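Local coordinates for SidF, inhibitor of growth family, member 3 (Legionella pneumophila subsp. pneumophila, PDB 4FYF), which probably acts as a phosphoinositide phosphatase, removing the 3-phosphate of phosphatidylinositol 3,4,5-trisphosphate, at residues 178-183 with 228-233; 223-228 with 399-404. The protein carries 1 engineered substitution. All blocks are in the same frame, centred on the assembly; numbering follows the deposited sequence.

Contact 1. Residues 178-183 with 228-233; sequences RSHNRD and DHDTTS
The imidazole of H180 lies alongside the carboxylate of D230, both side chains pointing the same way. In each, CG is anti to the backbone N (chi1 176° in H180, -176° in D230), which lays ring and carboxylate next to each other between two surface loops. Their planes stand 63° apart, and the carboxylate oxygen comes at the ring obliquely: H180 NE2 is 3.5 Å from D230 OD1 and H180 CD2 3.8 Å, too loose for a hydrogen bond. D230 OD1 is engaged within its own loop, where T232 OG1 donates to it at 3.0 Å, on the syn side but well out of the carboxylate plane; D230 OD2 has a long, weak ion pair with K220 NZ. The same threonine sets its methyl CG2 4.2 Å from H180 CD2, its side chain crossing that of H180 at about a right angle. H229 CB also packs on S179 O at 4.3 Å, through the base of the side chain, since the imidazole turns elsewhere: its NE2 is hydrogen-bonded to N243 O and its ring stacks with Y210. H180 is carried by a type I turn, R178 to N181, that starts on the last residue of helix 167-178. S179 OG bonds back to H175 O of that helix. The contact thus joins the turn before strand 184-189 to the long loop before strand 247-254. Any H180-D230 attraction would be mainly electrostatic, growing if the imidazole were protonated: a solvent-side histidine-carboxylate pairing without a hydrogen bond, beside a methyl contact.

Contact 2. Residues 223-228 with 399-404; sequences SEVNRD and GSNTEV
The guanidinium of R227 meets E403 at its edge, near its plane, while V225 O lies over one face, 4.3 Å above it and offset toward the rim. The carboxylate belongs to the start of strand 403-416, just past the turn of the beta hairpin it forms with strand 391-397. R227 NH2 and E403 OE2 make a salt bridge of 2.7 Å, the two planes 25° apart and the side chains crossing at about a right angle. Bends in both chains, at chi3 of R227 (-104°) and chi2 of E403 (-116°), bring the groups together. From outside the contact, Y210 O takes a hydrogen bond from R227 NH1, which with the salt bridge at NH2 limits rotation of the guanidinium; within the segment, R227 NE adds a weak bond to E224 O at 3.0 Å. Beside the bridge, V225 presses against the hairpin turn and slides past E403 in the opposite direction. Its CG2 touches E403 OE1 at 3.8 Å, and its CB lies 3.8 Å from N401 OD1. The two methyls reach successive carbonyls of the turn: V225 CG2 is 3.5 Å from N401 O, and V225 CG1 is 3.6 Å from T402 O.

From the N terminus, helix 167-178 ends in the first segment of contact 1; strands 184-189 and 199-206 and helix 212-217 follow before the chain reaches 223-228 and, without a break, 228-233. Contact 1 therefore closes a loop of 44 residues. Contact 2 closes a longer one of 170, ending at hairpin residues 399-404. The segments alternate along the chain, so the two loops cross, sharing D228. The connection between helix 212-217 and strand 247-254 uses two adjoining stretches, 228-233 on the turn leading into strand 184-189 of the six-stranded sheet and 223-228 on the edge hairpin of the four-stranded sheet, with contact centres about 16 Å apart. Y210 is common to both: its ring stacks on H229 and its carbonyl takes a bond from R227.

Contact 1. Residues 178-183 with 228-233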
loop_
_atom_site.group_PDB
_atom_site.type_symbol
_atom_site.label_atom_id
_atom_site.label_comp_id
_atom_site.label_asym_id
_atom_site.label_seq_id
_atom_site.Cartn_x
_atom_site.Cartn_y
_atom_site.Cartn_z
ATOM N N ARG A 178 4.374 -6.747 17.052
ATOM C CA ARG A 178 4.993 -5.771 16.206
ATOM C C ARG A 178 3.954 -4.836 15.644
ATOM O O ARG A 178 4.113 -3.616 15.732
ATOM C CB ARG A 178 5.791 -6.465 15.122
ATOM C CG ARG A 178 7.134 -6.859 15.689
ATOM C CD ARG A 178 8.126 -7.156 14.595
ATOM N NE ARG A 178 7.658 -8.299 13.833
ATOM C CZ ARG A 178 7.969 -9.565 14.104
ATOM N NH1 ARG A 178 8.775 -9.875 15.147
ATOM N NH2 ARG A 178 7.452 -10.513 13.308
ATOM N N SER A 179 2.865 -5.416 15.132
ATOM C CA SER A 179 1.715 -4.646 14.668
ATOM C C SER A 179 0.846 -4.059 15.782
ATOM O O SER A 179 -0.211 -3.535 15.502
ATOM C CB SER A 179 0.854 -5.528 13.795
ATOM O OG SER A 179 0.504 -6.662 14.547
ATOM N N HIS A 180 1.279 -4.154 17.035
ATOM C CA HIS A 180 0.525 -3.614 18.167
ATOM C C HIS A 180 0.967 -2.194 18.413
ATOM O O HIS A 180 0.173 -1.365 18.886
ATOM C CB HIS A 180 0.704 -4.514 19.403
ATOM C CG HIS A 180 0.034 -4.007 20.680
ATOM N ND1 HIS A 180 0.526 -2.971 21.413
ATOM C CD2 HIS A 180 -1.085 -4.474 21.374
ATOM C CE1 HIS A 180 -0.253 -2.764 22.496
ATOM N NE2 HIS A 180 -1.239 -3.685 22.476
ATOM N N ASN A 181 2.222 -1.874 18.097
ATOM C CA ASN A 181 2.692 -0.492 18.282
ATOM C C ASN A 181 3.627 -0.017 17.171
ATOM O O ASN A 181 4.805 0.230 17.409
ATOM C CB ASN A 181 3.306 -0.286 19.689
ATOM C CG ASN A 181 3.093 1.140 20.230
ATOM O OD1 ASN A 181 3.174 1.385 21.452
ATOM N ND2 ASN A 181 2.822 2.090 19.321
ATOM N N ARG A 182 3.093 0.130 15.961
ATOM C CA ARG A 182 3.938 0.313 14.755
ATOM C C ARG A 182 4.593 1.708 14.613
ATOM O O ARG A 182 3.989 2.737 14.901
ATOM C CB ARG A 182 3.139 -0.083 13.514
ATOM C CG ARG A 182 3.927 -0.784 12.409
ATOM C CD ARG A 182 3.005 -1.760 11.663
ATOM N NE ARG A 182 1.590 -1.339 11.734
ATOM C CZ ARG A 182 0.826 -0.969 10.696
ATOM N NH1 ARG A 182 1.313 -0.985 9.454
ATOM N NH2 ARG A 182 -0.444 -0.585 10.897
ATOM N N ASP A 183 5.845 1.744 14.191
ATOM C CA ASP A 183 6.551 2.993 14.102
ATOM C C ASP A 183 6.402 3.715 12.755
ATOM O O ASP A 183 6.293 3.052 11.723
ATOM C CB ASP A 183 8.032 2.738 14.333
ATOM C CG ASP A 183 8.360 2.183 15.743
ATOM O OD1 ASP A 183 7.680 2.530 16.730
ATOM O OD2 ASP A 183 9.343 1.378 15.847
ATOM N N ASP A 228 -7.025 2.103 17.821
ATOM C CA ASP A 228 -5.812 1.425 17.356
ATOM C C ASP A 228 -6.002 -0.093 17.344
ATOM O O ASP A 228 -6.782 -0.646 18.144
ATOM C CB ASP A 228 -4.625 1.756 18.286
ATOM C CG ASP A 228 -3.736 2.892 17.762
ATOM O OD1 ASP A 228 -4.019 3.443 16.677
ATOM O OD2 ASP A 228 -2.744 3.234 18.450
ATOM N N HIS A 229 -5.271 -0.748 16.439
ATOM C CA HIS A 229 -5.238 -2.220 16.299
ATOM C C HIS A 229 -4.825 -2.950 17.592
ATOM O O HIS A 229 -3.774 -2.649 18.186
ATOM C CB HIS A 229 -4.358 -2.591 15.081
ATOM C CG HIS A 229 -5.092 -2.571 13.740
ATOM N ND1 HIS A 229 -6.105 -1.723 13.467
ATOM C CD2 HIS A 229 -4.901 -3.324 12.581
ATOM C CE1 HIS A 229 -6.556 -1.938 12.213
ATOM N NE2 HIS A 229 -5.825 -2.915 11.672
ATOM N N ASP A 230 -5.654 -3.904 18.045
ATOM C CA ASP A 230 -5.485 -4.590 19.361
ATOM C C ASP A 230 -6.065 -6.032 19.385
ATOM O O ASP A 230 -7.292 -6.225 19.460
ATOM C CB ASP A 230 -6.095 -3.718 20.492
ATOM C CG ASP A 230 -5.881 -4.298 21.889
ATOM O OD1 ASP A 230 -4.727 -4.310 22.371
ATOM O OD2 ASP A 230 -6.879 -4.713 22.516
ATOM N N THR A 231 -5.173 -7.029 19.326
ATOM C CA THR A 231 -5.548 -8.465 19.347
ATOM C C THR A 231 -5.497 -9.114 20.745
ATOM O O THR A 231 -5.924 -10.267 20.925
ATOM C CB THR A 231 -4.667 -9.310 18.392
ATOM O OG1 THR A 231 -3.295 -8.927 18.542
ATOM C CG2 THR A 231 -5.085 -9.128 16.938
ATOM N N THR A 232 -4.968 -8.372 21.719
ATOM C CA THR A 232 -4.820 -8.858 23.097
ATOM C C THR A 232 -6.168 -8.950 23.853
ATOM O O THR A 232 -6.343 -9.818 24.707
ATOM C CB THR A 232 -3.755 -8.049 23.896
ATOM O OG1 THR A 232 -4.226 -6.715 24.145
ATOM C CG2 THR A 232 -2.388 -8.007 23.143
ATOM N N SER A 233 -7.120 -8.078 23.524
ATOM C CA SER A 233 -8.460 -8.143 24.122
ATOM C C SER A 233 -9.427 -9.020 23.307
ATOM O O SER A 233 -10.579 -9.219 23.706
ATOM C CB SER A 233 -9.037 -6.734 24.328
ATOM O OG SER A 233 -10.252 -6.771 25.057
#

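Contact 2. Residues 223-228 with 399-404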
loop_
_atom_site.group_PDB
_atom_site.type_symbol
_atom_site.label_atom_id
_atom_site.label_comp_id
_atom_site.label_asym_id
_atom_site.label_seq_id
_atom_site.Cartn_x
_atom_site.Cartn_y
_atom_site.Cartn_z
ATOM N N SER A 223 -17.719 2.258 22.234
ATOM C CA SER A 223 -17.666 3.612 22.796
ATOM C C SER A 223 -16.305 4.333 22.797
ATOM O O SER A 223 -16.283 5.569 22.831
ATOM C CB SER A 223 -18.260 3.601 24.212
ATOM O OG SER A 223 -17.930 2.395 24.888
ATOM N N GLU A 224 -15.191 3.585 22.774
ATOM C CA GLU A 224 -13.832 4.180 22.771
ATOM C C GLU A 224 -13.532 4.939 21.473
ATOM O O GLU A 224 -13.740 4.406 20.385
ATOM C CB GLU A 224 -12.740 3.125 23.053
ATOM C CG GLU A 224 -11.966 3.339 24.362
ATOM C CD GLU A 224 -11.140 2.124 24.793
ATOM O OE1 GLU A 224 -11.464 1.527 25.837
ATOM O OE2 GLU A 224 -10.164 1.751 24.103
ATOM N N VAL A 225 -13.076 6.186 21.592
ATOM C CA VAL A 225 -12.788 6.997 20.406
ATOM C C VAL A 225 -11.488 6.505 19.753
ATOM O O VAL A 225 -11.407 6.353 18.512
ATOM C CB VAL A 225 -12.791 8.521 20.706
ATOM C CG1 VAL A 225 -12.196 9.311 19.546
ATOM C CG2 VAL A 225 -14.220 9.008 21.030
ATOM N N ASN A 226 -10.487 6.225 20.591
ATOM C CA ASN A 226 -9.183 5.741 20.111
ATOM C C ASN A 226 -9.235 4.235 19.895
ATOM O O ASN A 226 -9.351 3.477 20.856
ATOM C CB ASN A 226 -8.030 6.136 21.057
ATOM C CG ASN A 226 -7.959 7.639 21.307
ATOM O OD1 ASN A 226 -8.628 8.161 22.220
ATOM N ND2 ASN A 226 -7.148 8.346 20.500
ATOM N N ARG A 227 -9.149 3.835 18.620
ATOM C CA ARG A 227 -9.398 2.457 18.180
ATOM C C ARG A 227 -8.242 1.912 17.302
ATOM O O ARG A 227 -8.443 1.373 16.196
ATOM C CB ARG A 227 -10.789 2.349 17.518
ATOM C CG ARG A 227 -11.934 2.318 18.525
ATOM C CD ARG A 227 -13.276 1.907 17.917
ATOM N NE ARG A 227 -14.168 3.053 17.734
ATOM C CZ ARG A 227 -14.380 3.674 16.581
ATOM N NH1 ARG A 227 -13.795 3.264 15.461
ATOM N NH2 ARG A 227 -15.183 4.712 16.549
ATOM N N ASP A 228 -7.025 2.103 17.821
ATOM C CA ASP A 228 -5.812 1.425 17.356
ATOM C C ASP A 228 -6.002 -0.093 17.344
ATOM O O ASP A 228 -6.782 -0.646 18.144
ATOM C CB ASP A 228 -4.625 1.756 18.286
ATOM C CG ASP A 228 -3.736 2.892 17.762
ATOM O OD1 ASP A 228 -4.019 3.443 16.677
ATOM O OD2 ASP A 228 -2.744 3.234 18.450
ATOM N N GLY A 399 -10.866 14.829 17.001
ATOM C CA GLY A 399 -10.011 15.393 18.039
ATOM C C GLY A 399 -9.482 14.193 18.783
ATOM O O GLY A 399 -9.729 13.054 18.364
ATOM N N SER A 400 -8.760 14.412 19.877
ATOM C CA SER A 400 -8.153 13.276 20.567
ATOM C C SER A 400 -9.148 12.445 21.380
ATOM O O SER A 400 -8.904 11.276 21.611
ATOM C CB SER A 400 -6.929 13.678 21.390
ATOM O OG SER A 400 -7.312 14.447 22.500
ATOM N N ASN A 401 -10.265 13.020 21.808
ATOM C CA ASN A 401 -11.296 12.180 22.410
ATOM C C ASN A 401 -12.661 12.433 21.852
ATOM O O ASN A 401 -13.681 12.168 22.513
ATOM C CB ASN A 401 -11.342 12.306 23.932
ATOM C CG ASN A 401 -11.935 11.065 24.592
ATOM O OD1 ASN A 401 -11.714 9.935 24.119
ATOM N ND2 ASN A 401 -12.696 11.263 25.681
ATOM N N THR A 402 -12.680 12.961 20.635
ATOM C CA THR A 402 -13.944 13.252 19.982
ATOM C C THR A 402 -13.981 12.583 18.630
ATOM O O THR A 402 -12.947 12.408 17.953
ATOM C CB THR A 402 -14.170 14.759 19.776
ATOM O OG1 THR A 402 -13.005 15.314 19.149
ATOM C CG2 THR A 402 -14.507 15.479 21.130
ATOM N N GLU A 403 -15.196 12.238 18.235
ATOM C CA GLU A 403 -15.430 11.717 16.920
ATOM C C GLU A 403 -16.887 11.940 16.456
ATOM O O GLU A 403 -17.727 12.390 17.254
ATOM C CB GLU A 403 -14.926 10.263 16.876
ATOM C CG GLU A 403 -15.948 9.246 16.477
ATOM C CD GLU A 403 -16.249 8.271 17.571
ATOM O OE1 GLU A 403 -17.026 8.633 18.479
ATOM O OE2 GLU A 403 -15.714 7.152 17.493
ATOM N N VAL A 404 -17.163 11.673 15.171
ATOM C CA VAL A 404 -18.511 11.792 14.600
ATOM C C VAL A 404 -18.857 10.638 13.659
ATOM O O VAL A 404 -17.968 9.978 13.123
ATOM C CB VAL A 404 -18.690 13.128 13.835
ATOM C CG1 VAL A 404 -18.664 14.305 14.804
ATOM C CG2 VAL A 404 -17.614 13.295 12.773
#